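PDB 5Z3E: isomaltose glucohydrolase from Kribbella flavida, which hydrolyses the alpha-1,6-glucosidic linkage of isomaltose from the non-reducing end, releasing beta-D-glucose and D-glucose. Local coordinates for residues F148-Y153 / R191-W196; R204-L209 / K257-S262. The protein carries 1 engineered substitution. One frame throughout, in Å; residues are numbered along the deposited sequence. Where two conformers were deposited one is given.

Contact 1 of 2, residues F148-Y153 / R191-W196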
ATOM      1  N   PHE A 148      -3.901  -6.483  13.733  1.00  8.37           N
ATOM      2  CA  PHE A 148      -5.128  -6.401  12.938  1.00  8.14           C
ATOM      3  C   PHE A 148      -5.140  -5.166  12.029  1.00  7.55           C
ATOM      4  O   PHE A 148      -5.055  -4.028  12.505  1.00  8.12           O
ATOM      5  CB  PHE A 148      -6.349  -6.332  13.872  1.00  8.66           C
ATOM      6  CG  PHE A 148      -7.644  -6.071  13.168  1.00  7.98           C
ATOM      7  CD1 PHE A 148      -8.054  -6.833  12.089  1.00  8.81           C
ATOM      8  CD2 PHE A 148      -8.482  -5.058  13.595  1.00  8.26           C
ATOM      9  CE1 PHE A 148      -9.227  -6.566  11.430  1.00  9.11           C
ATOM     10  CE2 PHE A 148      -9.672  -4.787  12.929  1.00  8.56           C
ATOM     11  CZ  PHE A 148     -10.039  -5.537  11.855  1.00  8.76           C
ATOM     12  N   GLN A 149      -5.308  -5.404  10.725  0.56  7.36           N
ATOM     13  CA  GLN A 149      -5.316  -4.368   9.697  0.56  7.31           C
ATOM     14  C   GLN A 149      -6.316  -4.763   8.629  0.56  7.40           C
ATOM     15  O   GLN A 149      -6.342  -5.942   8.233  0.56  7.74           O
ATOM     16  CB  GLN A 149      -3.950  -4.246   9.000  0.56  7.75           C
ATOM     17  CG  GLN A 149      -2.853  -3.654   9.885  0.56  8.11           C
ATOM     18  CD  GLN A 149      -1.486  -3.611   9.197  0.56  8.82           C
ATOM     19  OE1 GLN A 149      -1.209  -4.398   8.314  0.56 11.04           O
ATOM     20  NE2 GLN A 149      -0.636  -2.689   9.592  0.56  9.43           N
ATOM     21  N   THR A 150      -7.054  -3.805   8.081  1.00  7.17           N
ATOM     22  CA  THR A 150      -7.941  -4.072   6.953  1.00  7.40           C
ATOM     23  C   THR A 150      -7.443  -3.495   5.633  1.00  7.25           C
ATOM     24  O   THR A 150      -8.026  -3.784   4.590  1.00  8.34           O
ATOM     25  CB  THR A 150      -9.331  -3.554   7.265  1.00  7.83           C
ATOM     26  OG1 THR A 150      -9.181  -2.206   7.676  1.00  7.77           O
ATOM     27  CG2 THR A 150     -10.019  -4.417   8.335  1.00  9.88           C
ATOM     28  N   ASP A 151      -6.396  -2.671   5.652  1.00  7.25           N
ATOM     29  CA  ASP A 151      -5.981  -1.971   4.432  1.00  7.86           C
ATOM     30  C   ASP A 151      -5.596  -2.906   3.307  1.00  7.47           C
ATOM     31  O   ASP A 151      -5.872  -2.620   2.134  1.00  7.77           O
ATOM     32  CB  ASP A 151      -4.824  -0.995   4.705  1.00  8.46           C
ATOM     33  CG  ASP A 151      -3.587  -1.664   5.199  1.00  8.63           C
ATOM     34  OD1 ASP A 151      -3.630  -2.191   6.332  1.00  9.11           O
ATOM     35  OD2 ASP A 151      -2.591  -1.704   4.447  1.00 10.88           O
ATOM     36  N   GLY A 152      -4.917  -4.004   3.625  1.00  7.47           N
ATOM     37  CA  GLY A 152      -4.355  -4.837   2.580  1.00  7.78           C
ATOM     38  C   GLY A 152      -5.403  -5.463   1.687  1.00  6.89           C
ATOM     39  O   GLY A 152      -5.194  -5.654   0.492  1.00  7.19           O
ATOM     40  N   TYR A 153      -6.560  -5.796   2.257  1.00  7.14           N
ATOM     41  CA  TYR A 153      -7.640  -6.364   1.478  1.00  7.51           C
ATOM     42  C   TYR A 153      -8.190  -5.349   0.484  1.00  7.19           C
ATOM     43  O   TYR A 153      -8.532  -5.697  -0.646  1.00  7.70           O
ATOM     44  CB  TYR A 153      -8.748  -6.907   2.431  1.00  8.08           C
ATOM     45  CG  TYR A 153      -8.195  -8.007   3.322  1.00  8.19           C
ATOM     46  CD1 TYR A 153      -8.000  -9.291   2.829  1.00  9.47           C
ATOM     47  CD2 TYR A 153      -7.802  -7.781   4.622  1.00  8.64           C
ATOM     48  CE1 TYR A 153      -7.394 -10.272   3.590  1.00  9.51           C
ATOM     49  CE2 TYR A 153      -7.190  -8.744   5.383  1.00  9.13           C
ATOM     50  CZ  TYR A 153      -6.954 -10.006   4.859  1.00  8.83           C
ATOM     51  OH  TYR A 153      -6.313 -11.010   5.532  1.00  9.54           O
ATOM     52  N   ARG A 191     -14.458  -0.414  11.288  1.00  7.49           N
ATOM     53  CA  ARG A 191     -13.866  -0.870  12.526  1.00  7.84           C
ATOM     54  C   ARG A 191     -12.498  -0.223  12.751  1.00  7.18           C
ATOM     55  O   ARG A 191     -11.698  -0.139  11.834  1.00  7.99           O
ATOM     56  CB  ARG A 191     -13.667  -2.384  12.402  1.00  9.87           C
ATOM     57  CG  ARG A 191     -13.279  -3.082  13.612  1.00 11.03           C
ATOM     58  CD  ARG A 191     -13.240  -4.577  13.309  1.00 12.62           C
ATOM     59  NE  ARG A 191     -12.742  -5.321  14.405  1.00 13.57           N
ATOM     60  CZ  ARG A 191     -13.396  -6.284  15.039  1.00 10.81           C
ATOM     61  NH1 ARG A 191     -14.667  -6.602  14.719  1.00 10.95           N
ATOM     62  NH2 ARG A 191     -12.761  -6.915  15.932  1.00 12.74           N
ATOM     63  N   PRO A 192     -12.198   0.191  13.999  0.65  7.21           N
ATOM     64  CA  PRO A 192     -10.831   0.583  14.350  0.65  7.72           C
ATOM     65  C   PRO A 192      -9.849  -0.543  14.031  0.65  7.19           C
ATOM     66  O   PRO A 192     -10.174  -1.729  14.168  0.65  7.25           O
ATOM     67  CB  PRO A 192     -10.917   0.852  15.857  0.65  8.97           C
ATOM     68  CG  PRO A 192     -12.370   1.237  16.111  0.65  8.51           C
ATOM     69  CD  PRO A 192     -13.132   0.365  15.136  0.65  7.89           C
ATOM     70  N   CYS A 193      -8.632  -0.186  13.640  1.00  6.77           N
ATOM     71  CA  CYS A 193      -7.606  -1.185  13.470  1.00  6.84           C
ATOM     72  C   CYS A 193      -6.247  -0.502  13.532  1.00  6.71           C
ATOM     73  O   CYS A 193      -6.151   0.728  13.563  1.00  7.42           O
ATOM     74  CB  CYS A 193      -7.786  -1.980  12.173  1.00  7.43           C
ATOM     75  SG  CYS A 193      -7.502  -1.056  10.644  1.00  7.75           S
ATOM     76  N   TYR A 194      -5.172  -1.292  13.547  1.00  7.05           N
ATOM     77  CA  TYR A 194      -3.840  -0.704  13.474  1.00  7.42           C
ATOM     78  C   TYR A 194      -3.652  -0.057  12.096  1.00  7.84           C
ATOM     79  O   TYR A 194      -4.197  -0.530  11.091  1.00  8.07           O
ATOM     80  CB  TYR A 194      -2.758  -1.764  13.679  1.00  8.27           C
ATOM     81  CG  TYR A 194      -2.715  -2.428  15.048  1.00  8.26           C
ATOM     82  CD1 TYR A 194      -3.446  -3.589  15.296  1.00  8.79           C
ATOM     83  CD2 TYR A 194      -1.935  -1.956  16.071  1.00  9.81           C
ATOM     84  CE1 TYR A 194      -3.398  -4.256  16.508  1.00 10.07           C
ATOM     85  CE2 TYR A 194      -1.879  -2.665  17.329  1.00  9.95           C
ATOM     86  CZ  TYR A 194      -2.623  -3.796  17.494  1.00  9.85           C
ATOM     87  OH  TYR A 194      -2.551  -4.462  18.707  1.00 11.65           O
ATOM     88  N   ASP A 195      -2.851   0.993  12.063  1.00  8.20           N
ATOM     89  CA  ASP A 195      -2.517   1.677  10.828  1.00  8.18           C
ATOM     90  C   ASP A 195      -1.541   0.853   9.988  1.00  9.07           C
ATOM     91  O   ASP A 195      -1.138  -0.249  10.382  1.00 10.42           O
ATOM     92  CB  ASP A 195      -2.038   3.090  11.113  1.00  8.60           C
ATOM     93  CG  ASP A 195      -0.747   3.197  11.895  1.00  8.96           C
ATOM     94  OD1 ASP A 195      -0.006   2.216  11.977  1.00  9.34           O
ATOM     95  OD2 ASP A 195      -0.508   4.335  12.384  1.00 10.64           O
ATOM     96  N   TRP A 196      -1.148   1.381   8.828  1.00  8.79           N
ATOM     97  CA  TRP A 196      -0.212   0.663   7.971  1.00  9.46           C
ATOM     98  C   TRP A 196       1.051   0.309   8.723  1.00  9.84           C
ATOM     99  O   TRP A 196       1.725  -0.652   8.377  1.00 13.79           O
ATOM    100  CB  TRP A 196       0.237   1.469   6.762  1.00 10.12           C
ATOM    101  CG  TRP A 196      -0.762   1.812   5.692  1.00  9.26           C
ATOM    102  CD1 TRP A 196      -2.152   1.662   5.668  1.00 10.02           C
ATOM    103  CD2 TRP A 196      -0.420   2.456   4.465  1.00  9.28           C
ATOM    104  NE1 TRP A 196      -2.638   2.168   4.481  1.00 10.70           N
ATOM    105  CE2 TRP A 196      -1.618   2.685   3.736  1.00 10.14           C
ATOM    106  CE3 TRP A 196       0.785   2.851   3.903  1.00 10.03           C
ATOM    107  CZ2 TRP A 196      -1.621   3.293   2.478  1.00 11.35           C
ATOM    108  CZ3 TRP A 196       0.776   3.435   2.638  1.00 10.77           C
ATOM    109  CH2 TRP A 196      -0.412   3.666   1.960  1.00 12.01           C
TER
HETATM  110  O   HOH W   1     -11.242  -1.372   9.301  1.00 15.17           O
HETATM  111  O   HOH W   2      -4.654  -0.681   8.330  1.00 12.75           O

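Contact 2 of 2, residues R204-L209 / K257-S262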
ATOM      1  N   ARG A 204      -9.120   5.010  13.653  1.00  6.99           N
ATOM      2  CA  ARG A 204      -9.539   4.731  12.282  1.00  6.84           C
ATOM      3  C   ARG A 204      -8.710   5.628  11.389  1.00  6.60           C
ATOM      4  O   ARG A 204      -8.808   6.860  11.430  1.00  7.44           O
ATOM      5  CB  ARG A 204     -11.036   4.928  12.120  1.00  7.50           C
ATOM      6  CG  ARG A 204     -11.801   3.919  12.972  1.00  8.41           C
ATOM      7  CD  ARG A 204     -13.266   3.872  12.774  1.00  8.26           C
ATOM      8  NE  ARG A 204     -13.928   5.073  13.246  1.00  7.20           N
ATOM      9  CZ  ARG A 204     -15.219   5.279  13.092  1.00  7.22           C
ATOM     10  NH1 ARG A 204     -15.973   4.354  12.504  1.00  8.16           N
ATOM     11  NH2 ARG A 204     -15.772   6.399  13.513  1.00  7.94           N
ATOM     12  N   HIS A 205      -7.829   4.988  10.641  1.00  6.66           N
ATOM     13  CA  HIS A 205      -6.734   5.663   9.963  1.00  6.87           C
ATOM     14  C   HIS A 205      -7.148   6.039   8.560  1.00  6.35           C
ATOM     15  O   HIS A 205      -7.694   5.222   7.829  1.00  6.87           O
ATOM     16  CB  HIS A 205      -5.500   4.761   9.982  1.00  6.99           C
ATOM     17  CG  HIS A 205      -5.140   4.413  11.368  1.00  7.47           C
ATOM     18  ND1 HIS A 205      -4.479   5.300  12.190  1.00  7.92           N
ATOM     19  CD2 HIS A 205      -5.461   3.309  12.085  1.00  8.03           C
ATOM     20  CE1 HIS A 205      -4.389   4.723  13.370  1.00  8.42           C
ATOM     21  NE2 HIS A 205      -4.980   3.524  13.348  1.00  8.80           N
ATOM     22  N   VAL A 206      -6.887   7.280   8.155  1.00  6.64           N
ATOM     23  CA  VAL A 206      -7.390   7.768   6.885  1.00  6.42           C
ATOM     24  C   VAL A 206      -6.768   7.027   5.699  1.00  6.66           C
ATOM     25  O   VAL A 206      -7.494   6.775   4.727  1.00  7.07           O
ATOM     26  CB  VAL A 206      -7.290   9.301   6.830  1.00  6.71           C
ATOM     27  CG1 VAL A 206      -7.648   9.849   5.463  1.00  7.42           C
ATOM     28  CG2 VAL A 206      -8.222   9.896   7.881  1.00  7.36           C
ATOM     29  N   SER A 207      -5.503   6.616   5.759  1.00  6.77           N
ATOM     30  CA  SER A 207      -4.958   5.853   4.651  1.00  7.18           C
ATOM     31  C   SER A 207      -5.439   4.394   4.633  1.00  6.89           C
ATOM     32  O   SER A 207      -5.328   3.737   3.594  1.00  8.34           O
ATOM     33  CB  SER A 207      -3.446   5.926   4.584  1.00  7.62           C
ATOM     34  OG  SER A 207      -2.881   5.313   5.721  1.00  7.77           O
ATOM     35  N   THR A 208      -5.964   3.894   5.743  1.00  6.94           N
ATOM     36  CA  THR A 208      -6.636   2.590   5.762  1.00  7.00           C
ATOM     37  C   THR A 208      -8.033   2.699   5.157  1.00  6.33           C
ATOM     38  O   THR A 208      -8.391   1.946   4.253  1.00  6.78           O
ATOM     39  CB  THR A 208      -6.664   2.006   7.175  1.00  7.55           C
ATOM     40  OG1 THR A 208      -5.321   1.818   7.593  1.00  9.84           O
ATOM     41  CG2 THR A 208      -7.454   0.719   7.210  1.00  8.42           C
ATOM     42  N   LEU A 209      -8.801   3.671   5.639  1.00  6.74           N
ATOM     43  CA  LEU A 209     -10.089   3.984   5.025  1.00  6.73           C
ATOM     44  C   LEU A 209      -9.907   4.236   3.548  1.00  6.66           C
ATOM     45  O   LEU A 209     -10.724   3.802   2.718  1.00  7.00           O
ATOM     46  CB  LEU A 209     -10.712   5.188   5.722  1.00  6.91           C
ATOM     47  CG  LEU A 209     -11.183   4.931   7.150  1.00  7.36           C
ATOM     48  CD1 LEU A 209     -11.446   6.256   7.861  1.00  8.75           C
ATOM     49  CD2 LEU A 209     -12.419   4.049   7.180  1.00  8.88           C
ATOM     50  N   LYS A 257      -4.068  12.108   9.783  0.58  7.16           N
ATOM     51  CA  LYS A 257      -3.561  10.772   9.966  0.58  7.52           C
ATOM     52  C   LYS A 257      -4.644   9.770  10.376  0.58  7.10           C
ATOM     53  O   LYS A 257      -4.732   8.664   9.816  0.58  7.48           O
ATOM     54  CB  LYS A 257      -2.440  10.912  10.984  0.58  9.00           C
ATOM     55  CG  LYS A 257      -1.827   9.713  11.473  0.58 10.26           C
ATOM     56  CD  LYS A 257      -0.521  10.039  12.197  0.58 10.42           C
ATOM     57  CE  LYS A 257      -0.083   8.871  12.878  0.58 12.78           C
ATOM     58  NZ  LYS A 257       0.465   7.931  12.019  0.58  5.79           N
ATOM     59  N   TRP A 258      -5.448  10.116  11.353  1.00  7.20           N
ATOM     60  CA  TRP A 258      -6.587   9.303  11.751  1.00  7.03           C
ATOM     61  C   TRP A 258      -7.740  10.231  12.066  1.00  6.83           C
ATOM     62  O   TRP A 258      -7.578  11.425  12.322  1.00  7.38           O
ATOM     63  CB  TRP A 258      -6.253   8.334  12.892  1.00  7.31           C
ATOM     64  CG  TRP A 258      -5.787   8.905  14.204  1.00  7.71           C
ATOM     65  CD1 TRP A 258      -6.523   9.612  15.112  1.00  7.96           C
ATOM     66  CD2 TRP A 258      -4.505   8.696  14.810  1.00  8.61           C
ATOM     67  NE1 TRP A 258      -5.771   9.857  16.236  1.00  8.57           N
ATOM     68  CE2 TRP A 258      -4.534   9.298  16.078  1.00  9.06           C
ATOM     69  CE3 TRP A 258      -3.353   8.042  14.416  1.00 10.78           C
ATOM     70  CZ2 TRP A 258      -3.439   9.255  16.954  1.00 10.90           C
ATOM     71  CZ3 TRP A 258      -2.270   8.013  15.275  1.00 12.94           C
ATOM     72  CH2 TRP A 258      -2.325   8.616  16.526  1.00 13.59           C
ATOM     73  N   LEU A 259      -8.953   9.683  12.022  1.00  6.78           N
ATOM     74  CA  LEU A 259     -10.122  10.499  12.318  1.00  6.74           C
ATOM     75  C   LEU A 259      -9.946  11.141  13.669  1.00  6.95           C
ATOM     76  O   LEU A 259      -9.569  10.457  14.642  1.00  7.58           O
ATOM     77  CB  LEU A 259     -11.390   9.645  12.320  1.00  7.04           C
ATOM     78  CG  LEU A 259     -11.687   8.860  11.040  1.00  7.19           C
ATOM     79  CD1 LEU A 259     -12.996   8.138  11.209  1.00  7.90           C
ATOM     80  CD2 LEU A 259     -11.690   9.743   9.781  1.00  7.38           C
ATOM     81  N   GLY A 260     -10.203  12.438  13.776  1.00  7.22           N
ATOM     82  CA  GLY A 260     -10.089  13.114  15.044  1.00  8.24           C
ATOM     83  C   GLY A 260      -8.680  13.562  15.423  1.00  8.66           C
ATOM     84  O   GLY A 260      -8.481  13.963  16.567  1.00 11.84           O
ATOM     85  N   SER A 261      -7.701  13.481  14.540  0.60  8.30           N
ATOM     86  CA  SER A 261      -6.364  14.004  14.791  0.60  8.36           C
ATOM     87  C   SER A 261      -6.156  15.257  13.974  0.60  7.69           C
ATOM     88  O   SER A 261      -6.907  15.548  13.037  0.60  9.65           O
ATOM     89  CB  SER A 261      -5.302  12.950  14.364  0.60  9.62           C
ATOM     90  OG  SER A 261      -5.313  12.788  12.986  0.60  9.29           O
ATOM     91  N   SER A 262      -5.088  15.980  14.290  1.00  8.23           N
ATOM     92  CA  SER A 262      -4.692  17.154  13.527  1.00  8.55           C
ATOM     93  C   SER A 262      -3.475  16.929  12.631  1.00  9.02           C
ATOM     94  O   SER A 262      -3.253  17.722  11.714  1.00 10.80           O
ATOM     95  CB  SER A 262      -4.420  18.331  14.470  1.00  9.50           C
ATOM     96  OG  SER A 262      -3.372  18.053  15.372  1.00  9.48           O
TER
HETATM   97  O   HOH W   3      -9.643   7.619  14.923  1.00  7.51           O
HETATM   98  O   HOH W   4      -3.563   7.661   7.562  1.00  9.15           O

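Contact 1 of 2, residues F148-Y153 / R191-W196
The carbonyl O of F148 accepts a hydrogen bond from the backbone N of Y194 at 2.9 Å. The Y194 ring adds its edge, with CD1 3.3 Å from the same F148 O. F148 CG lies anti to the backbone N (chi1 173°), and this swings the ring towards R191-C193. There F148 CE2 puts the ring edge 3.3 Å from P192 O, and F148 CD2 packs 3.5 Å from C193 CB. The sulfur of C193 sits farther off, above the ring face. R191 NE lies 3.4 Å from F148 CE2, with the guanidinium and ring planes 81° apart, and R191 NH2 bonds to N126. With the ring cut back to an alanine, C193 CB and the R191 chain would probably lose the surface they lie against. At the other end, the D151 carboxylate lies 24° from the W196 ring plane, with D151 OD2 3.6 Å from W196 CD1. OD2 is also salt-bridged to R75. A water joins D151 OD1 to Y194 O. D195, the predicted proton acceptor, follows directly in this loop. T150, C193 and W196 all rest on T208, so helix 206-220 backs the contact, while F148 reaches Y184 of helix 175-188.

Contact 2 of 2, residues R204-L209 / K257-S262
L259 drives its forked end into the apolar side of R204-L209, the tight part of this contact. Its CD2 meets V206 CG2 at 4.0 Å and lies equally near L209 CD1. L259 CD1 turns the other way and lies 3.8 Å from R204 NE. The R204 side chain bends at its third torsion (chi3 -68°) and runs past the leucine, and its NH1 bonds to the carbonyl of D190. L244 of helix 231-248 packs on both R204 and L259, and I241 of that helix packs on L209.

The backbones meet in a single antiparallel beta bridge, with H205 and W258 as the non-hydrogen-bonded pair. L259 N donates to R204 O at 2.9 Å. V206 N donates to K257 O at 3.1 Å. Water 4 gives K257 O a second bond and ties it to S207 N. H205 is also the N-cap residue of helix 206-220. Its ring lies beside W258, with H205 ND1 3.6 Å from W258 CB and the two ring planes at 87°. H205 NE2 bonds to H200 O, and H203 stacks on the W258 ring.

The other side is looser, and water bridges it. R204 N and L259 O do not bond directly there; water 3 joins them, 2.9 Å from R204 N. Beyond it W258-S261 forms a type II turn, closed by S261 N donating to W258 O. G260 takes a positive phi (83°) in this turn, where a side chain would be jammed against the carbonyl of L259.

From the N terminus, the chain reaches contact 1 at residues 148-153, at the start of helix 151-167. It returns at 191-196, after helix 175-188, and closes a largely helical loop. Contact 2 opens soon after, at 204-209, where helix 206-220 begins. It closes at 257-262, beyond helix 231-248 and the short strands 250-251 and 254-255. The two loops are in series and neither nest nor cross. They still touch. W196 makes a weak hydrogen bond to S207 O, and H205 packs on D195. Contact 1 ties the start of helix 151-167 to loop 191-196, which holds D195. Contact 2 ties the start of helix 206-220 to loop 257-262, within the family's (alpha/alpha)6 barrel.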